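Local coordinates for metallo-beta-lactamase domain-containing protein (Enterococcus faecalis, PDB 2AZ4), which is of unknown function but binds two zinc ions in a metallo-beta-lactamase fold and may act as an RNA-binding exonuclease, at residues V60-D65 with Y73-A78; I101-P106 with F129-P134. One frame throughout, in Å; residues are numbered along the deposited sequence.

Contact 1: residues V60-D65 with Y73-A78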
# COMPACT_ATOMS: atom_id res chain seq x y z
N VAL A 60 -2.33 -10.44 15.02
CA VAL A 60 -1.69 -9.23 15.52
C VAL A 60 -0.85 -9.67 16.71
O VAL A 60 -1.14 -10.70 17.31
CB VAL A 60 -2.75 -8.13 15.93
CG1 VAL A 60 -3.70 -7.88 14.81
CG2 VAL A 60 -3.53 -8.54 17.18
N PRO A 61 0.21 -8.90 17.05
CA PRO A 61 1.03 -9.33 18.18
C PRO A 61 0.47 -8.88 19.52
O PRO A 61 -0.30 -7.92 19.58
CB PRO A 61 2.36 -8.62 17.90
CG PRO A 61 1.96 -7.33 17.24
CD PRO A 61 0.71 -7.66 16.43
N GLU A 62 0.88 -9.56 20.60
CA GLU A 62 0.68 -9.11 21.97
C GLU A 62 1.58 -7.92 22.21
O GLU A 62 2.79 -8.02 22.01
CB GLU A 62 1.09 -10.23 22.94
CG GLU A 62 0.21 -11.45 22.89
CD GLU A 62 -0.85 -11.50 24.01
OE1 GLU A 62 -1.44 -12.58 24.20
OE2 GLU A 62 -1.09 -10.49 24.72
N LEU A 63 1.01 -6.80 22.62
CA LEU A 63 1.80 -5.58 22.79
C LEU A 63 1.40 -4.89 24.07
O LEU A 63 0.22 -4.83 24.41
CB LEU A 63 1.64 -4.63 21.59
CG LEU A 63 2.15 -5.03 20.19
CD1 LEU A 63 1.68 -4.02 19.12
CD2 LEU A 63 3.65 -5.15 20.15
N LYS A 64 2.38 -4.36 24.79
CA LYS A 64 2.09 -3.75 26.08
C LYS A 64 1.87 -2.27 25.89
O LYS A 64 2.70 -1.61 25.26
CB LYS A 64 3.24 -4.01 27.07
CG LYS A 64 3.04 -3.36 28.43
CD LYS A 64 4.31 -3.50 29.28
CE LYS A 64 4.33 -2.49 30.42
NZ LYS A 64 4.36 -1.06 29.94
N ASP A 65 0.76 -1.77 26.44
CA ASP A 65 0.46 -0.33 26.49
C ASP A 65 0.59 0.37 25.13
O ASP A 65 1.25 1.40 25.00
CB ASP A 65 1.32 0.36 27.55
CG ASP A 65 0.85 0.06 28.97
OD1 ASP A 65 -0.38 0.11 29.26
OD2 ASP A 65 1.72 -0.23 29.82
N TYR A 73 -8.29 -5.13 26.17
CA TYR A 73 -7.27 -6.14 25.93
C TYR A 73 -6.33 -6.13 27.12
O TYR A 73 -5.98 -5.06 27.62
CB TYR A 73 -6.52 -5.83 24.63
CG TYR A 73 -5.14 -6.42 24.55
CD1 TYR A 73 -4.96 -7.75 24.18
CD2 TYR A 73 -4.01 -5.65 24.86
CE1 TYR A 73 -3.69 -8.31 24.12
CE2 TYR A 73 -2.74 -6.20 24.80
CZ TYR A 73 -2.59 -7.52 24.41
OH TYR A 73 -1.34 -8.07 24.35
N GLU A 74 -5.94 -7.30 27.59
CA GLU A 74 -4.98 -7.39 28.70
C GLU A 74 -3.68 -8.02 28.21
O GLU A 74 -3.67 -9.19 27.81
CB GLU A 74 -5.56 -8.20 29.87
CG GLU A 74 -4.81 -7.95 31.20
CD GLU A 74 -5.61 -8.37 32.44
OE1 GLU A 74 -6.48 -9.27 32.34
OE2 GLU A 74 -5.37 -7.77 33.52
N TYR A 75 -2.60 -7.23 28.21
CA TYR A 75 -1.30 -7.72 27.76
C TYR A 75 -0.72 -8.79 28.66
O TYR A 75 -0.65 -8.61 29.88
CB TYR A 75 -0.27 -6.59 27.63
CG TYR A 75 1.12 -7.12 27.32
CD1 TYR A 75 1.47 -7.49 26.02
CD2 TYR A 75 2.07 -7.27 28.32
CE1 TYR A 75 2.73 -7.98 25.73
CE2 TYR A 75 3.32 -7.76 28.04
CZ TYR A 75 3.65 -8.11 26.75
OH TYR A 75 4.91 -8.58 26.49
N HIS A 76 -0.29 -9.88 28.03
CA HIS A 76 0.51 -10.89 28.69
C HIS A 76 1.74 -11.26 27.87
O HIS A 76 1.66 -11.57 26.67
CB HIS A 76 -0.34 -12.11 29.07
CG HIS A 76 -1.42 -11.78 30.06
ND1 HIS A 76 -1.16 -11.13 31.25
CD2 HIS A 76 -2.76 -11.94 30.00
CE1 HIS A 76 -2.29 -10.93 31.90
NE2 HIS A 76 -3.28 -11.41 31.17
N GLY A 77 2.90 -11.15 28.51
CA GLY A 77 4.16 -11.43 27.84
C GLY A 77 5.32 -10.98 28.69
O GLY A 77 5.14 -10.64 29.86
N ALA A 78 6.50 -10.96 28.08
CA ALA A 78 7.75 -10.73 28.80
C ALA A 78 8.06 -9.26 29.05
O ALA A 78 8.93 -8.95 29.86
CB ALA A 78 8.92 -11.39 28.04

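Contact 2: residues I101-P106 with F129-P134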
# COMPACT_ATOMS: atom_id res chain seq x y z
N ILE A 101 -4.97 0.41 12.34
CA ILE A 101 -4.61 1.68 13.01
C ILE A 101 -5.71 2.16 13.99
O ILE A 101 -5.40 2.82 14.98
CB ILE A 101 -4.21 2.83 12.04
CG1 ILE A 101 -5.34 3.13 11.03
CG2 ILE A 101 -2.85 2.52 11.36
CD1 ILE A 101 -5.19 4.49 10.41
N ASN A 102 -6.97 1.78 13.75
CA ASN A 102 -8.04 2.23 14.66
C ASN A 102 -7.95 1.59 16.04
O ASN A 102 -8.57 2.07 17.00
CB ASN A 102 -9.43 2.00 14.09
CG ASN A 102 -9.80 2.99 13.01
OD1 ASN A 102 -10.66 2.71 12.16
ND2 ASN A 102 -9.21 4.16 13.05
N TYR A 103 -7.16 0.52 16.15
CA TYR A 103 -6.91 -0.10 17.46
C TYR A 103 -5.75 0.54 18.22
O TYR A 103 -5.51 0.23 19.40
CB TYR A 103 -6.67 -1.60 17.31
CG TYR A 103 -7.92 -2.43 17.08
CD1 TYR A 103 -9.20 -1.86 17.12
CD2 TYR A 103 -7.81 -3.80 16.82
CE1 TYR A 103 -10.36 -2.65 16.91
CE2 TYR A 103 -8.93 -4.59 16.63
CZ TYR A 103 -10.19 -4.02 16.66
OH TYR A 103 -11.29 -4.85 16.46
N LEU A 104 -5.01 1.41 17.55
CA LEU A 104 -3.92 2.13 18.19
C LEU A 104 -4.47 3.14 19.21
O LEU A 104 -5.29 3.97 18.87
CB LEU A 104 -3.03 2.84 17.16
CG LEU A 104 -1.81 3.60 17.74
CD1 LEU A 104 -0.80 2.71 18.55
CD2 LEU A 104 -1.08 4.45 16.69
N ASP A 105 -4.01 3.03 20.45
CA ASP A 105 -4.29 4.02 21.49
C ASP A 105 -4.32 5.47 20.96
O ASP A 105 -3.31 6.00 20.50
CB ASP A 105 -3.23 3.87 22.59
CG ASP A 105 -3.53 4.67 23.83
OD1 ASP A 105 -4.45 5.50 23.79
OD2 ASP A 105 -2.81 4.49 24.85
N PRO A 106 -5.50 6.13 21.02
CA PRO A 106 -5.67 7.54 20.62
C PRO A 106 -4.59 8.48 21.16
O PRO A 106 -4.21 9.43 20.46
CB PRO A 106 -7.04 7.93 21.21
CG PRO A 106 -7.73 6.63 21.47
CD PRO A 106 -6.76 5.51 21.48
N PHE A 129 -12.59 -0.72 4.86
CA PHE A 129 -11.17 -0.89 4.55
C PHE A 129 -10.41 -1.20 5.83
O PHE A 129 -9.83 -2.28 5.97
CB PHE A 129 -10.61 0.35 3.85
CG PHE A 129 -9.18 0.19 3.37
CD1 PHE A 129 -8.88 -0.57 2.22
CD2 PHE A 129 -8.13 0.80 4.05
CE1 PHE A 129 -7.56 -0.71 1.78
CE2 PHE A 129 -6.80 0.67 3.61
CZ PHE A 129 -6.52 -0.09 2.47
N LEU A 130 -10.44 -0.26 6.78
CA LEU A 130 -9.83 -0.44 8.09
C LEU A 130 -10.80 -1.05 9.12
O LEU A 130 -12.00 -0.79 9.08
CB LEU A 130 -9.35 0.90 8.64
CG LEU A 130 -8.43 1.79 7.80
CD1 LEU A 130 -8.31 3.22 8.49
CD2 LEU A 130 -7.04 1.16 7.56
N ILE A 131 -10.27 -1.84 10.06
CA ILE A 131 -11.05 -2.32 11.19
C ILE A 131 -11.64 -1.10 11.92
O ILE A 131 -10.88 -0.21 12.29
CB ILE A 131 -10.18 -3.13 12.16
CG1 ILE A 131 -9.73 -4.45 11.54
CG2 ILE A 131 -10.91 -3.39 13.46
CD1 ILE A 131 -8.51 -5.08 12.27
N PRO A 132 -12.97 -1.05 12.11
CA PRO A 132 -13.55 0.10 12.81
C PRO A 132 -13.20 0.09 14.28
O PRO A 132 -13.05 -0.99 14.86
CB PRO A 132 -15.07 -0.13 12.68
CG PRO A 132 -15.25 -1.23 11.68
CD PRO A 132 -13.99 -2.02 11.68
N SER A 133 -13.09 1.26 14.88
CA SER A 133 -13.04 1.32 16.32
C SER A 133 -14.46 1.03 16.84
O SER A 133 -15.41 1.64 16.36
CB SER A 133 -12.64 2.71 16.79
OG SER A 133 -12.74 2.76 18.20
N PRO A 134 -14.61 0.15 17.86
CA PRO A 134 -15.98 -0.08 18.37
C PRO A 134 -16.56 1.14 19.09
O PRO A 134 -17.74 1.13 19.49
CB PRO A 134 -15.80 -1.25 19.35
CG PRO A 134 -14.40 -1.75 19.15
CD PRO A 134 -13.61 -0.63 18.61
O HOH W 1 -8.25 -0.00 12.08
O HOH W 2 -10.36 1.88 19.36
O HOH W 3 -14.01 -3.38 15.54

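Contact 1: residues V60-D65 with Y73-A78
Tyr73 OH donates a very short hydrogen bond, 2.5 Å, to Glu62 OE2. The carboxylate is turned 49° from the plane of the ring, and OE2 lies at the ring edge. Glu62 gets there by a bend at chi2 (-100°), which swings its end toward the other segment. The same OE2 also takes a weak but nearly straight bond from the backbone, His76 N at 3.5 Å. Tyr73 OH in turn accepts a weak, bent bond of 3.2 Å from Leu63 N, so a residue able both to donate and to accept suits this place. On one face of the Tyr73 ring lies Tyr75 N, offset toward the rim, and Tyr67 meets the ring edge-to-face.

Farther along, Lys64 lays its aliphatic start across Tyr75 in a CH-pi contact: CB stands 3.7 Å from the Tyr75 ring centroid, almost over its centre. At the edge of that ring Glu62 C comes within 3.7 Å of Tyr75 CE1, and the ring's hydroxyl bonds to Glu79 N. The long lysine chain then leads its charge away to a salt bridge from NZ to Asp65 OD2 (2.8 Å), shared with Asp82. The Leu63 side chain starts out away from segment 73-78 and is buried against His12 of strand 7-13. The arrangement is a surface contact between two irregular parts of one long loop, the connection from helix 51-56 to strand 85-89 of a metallo-beta-lactamase fold.

Contact 2: residues I101-P106 with F129-P134
The ring of Tyr103 meets Ile131 obliquely, with CG2 of Ile131 a tight 3.3 Å from Tyr103 CZ, and Pro134 CD and Pro132 O come to the same ring at a slant. The side chains of Tyr103 and Ile131 cross at about a right angle. This joins two loops of the metallo-beta-lactamase fold, one before strand 110-113, the other after helix 114-123. A tyrosine suits the spot because its ring packs on a branched aliphatic chain and on Pro134 CD while its hydroxyl bonds to Asp49 O. Ile131 puts CG2 anti to its backbone N, which brings that methyl obliquely up to CZ and OH of the phenol.

Elsewhere in the contact, Ile101 holds CG1 between its backbone N and carbonyl carbon (chi1 58°), and the end of the chain reaches Leu130, CD1 to CD1 at 3.9 Å. Asn102, in the short 3-10 turn 101-103, fills the middle, its CB 3.8 Å from Ser133 N. Three waters bridge the segments: one donates to Asn102 O and accepts from Ser133 OG, while another donates to both Tyr103 OH and Pro132 O. The third joins backbone to backbone, accepting from Asn102 N at 2.8 Å and donating to Ile131 O at 2.6 Å.

Overall arrangement
Contact 1 closes along the chain before contact 2 opens, and their centres lie 16 Å apart. The nearest atoms are about 5 Å from each other, so the two do not touch; helix 51-56 links them, since Glu62 and Tyr73 of contact 1 lie on its Ile55, Tyr103 and Ile131 of contact 2 on its Leu54. The loop within contact 1 also reaches over, Leu66 and Asp68 making backbone hydrogen bonds with Asp105 and Tyr103. Contact 2 is nearer the two-zinc site: side chains of Ile101 and His97 are about 8 Å apart, those of Leu130 and His94 about 9 Å, and the Leu130 side chain is about 13 Å from a zinc ion. Contact 1 lies at the surface, away from the metals.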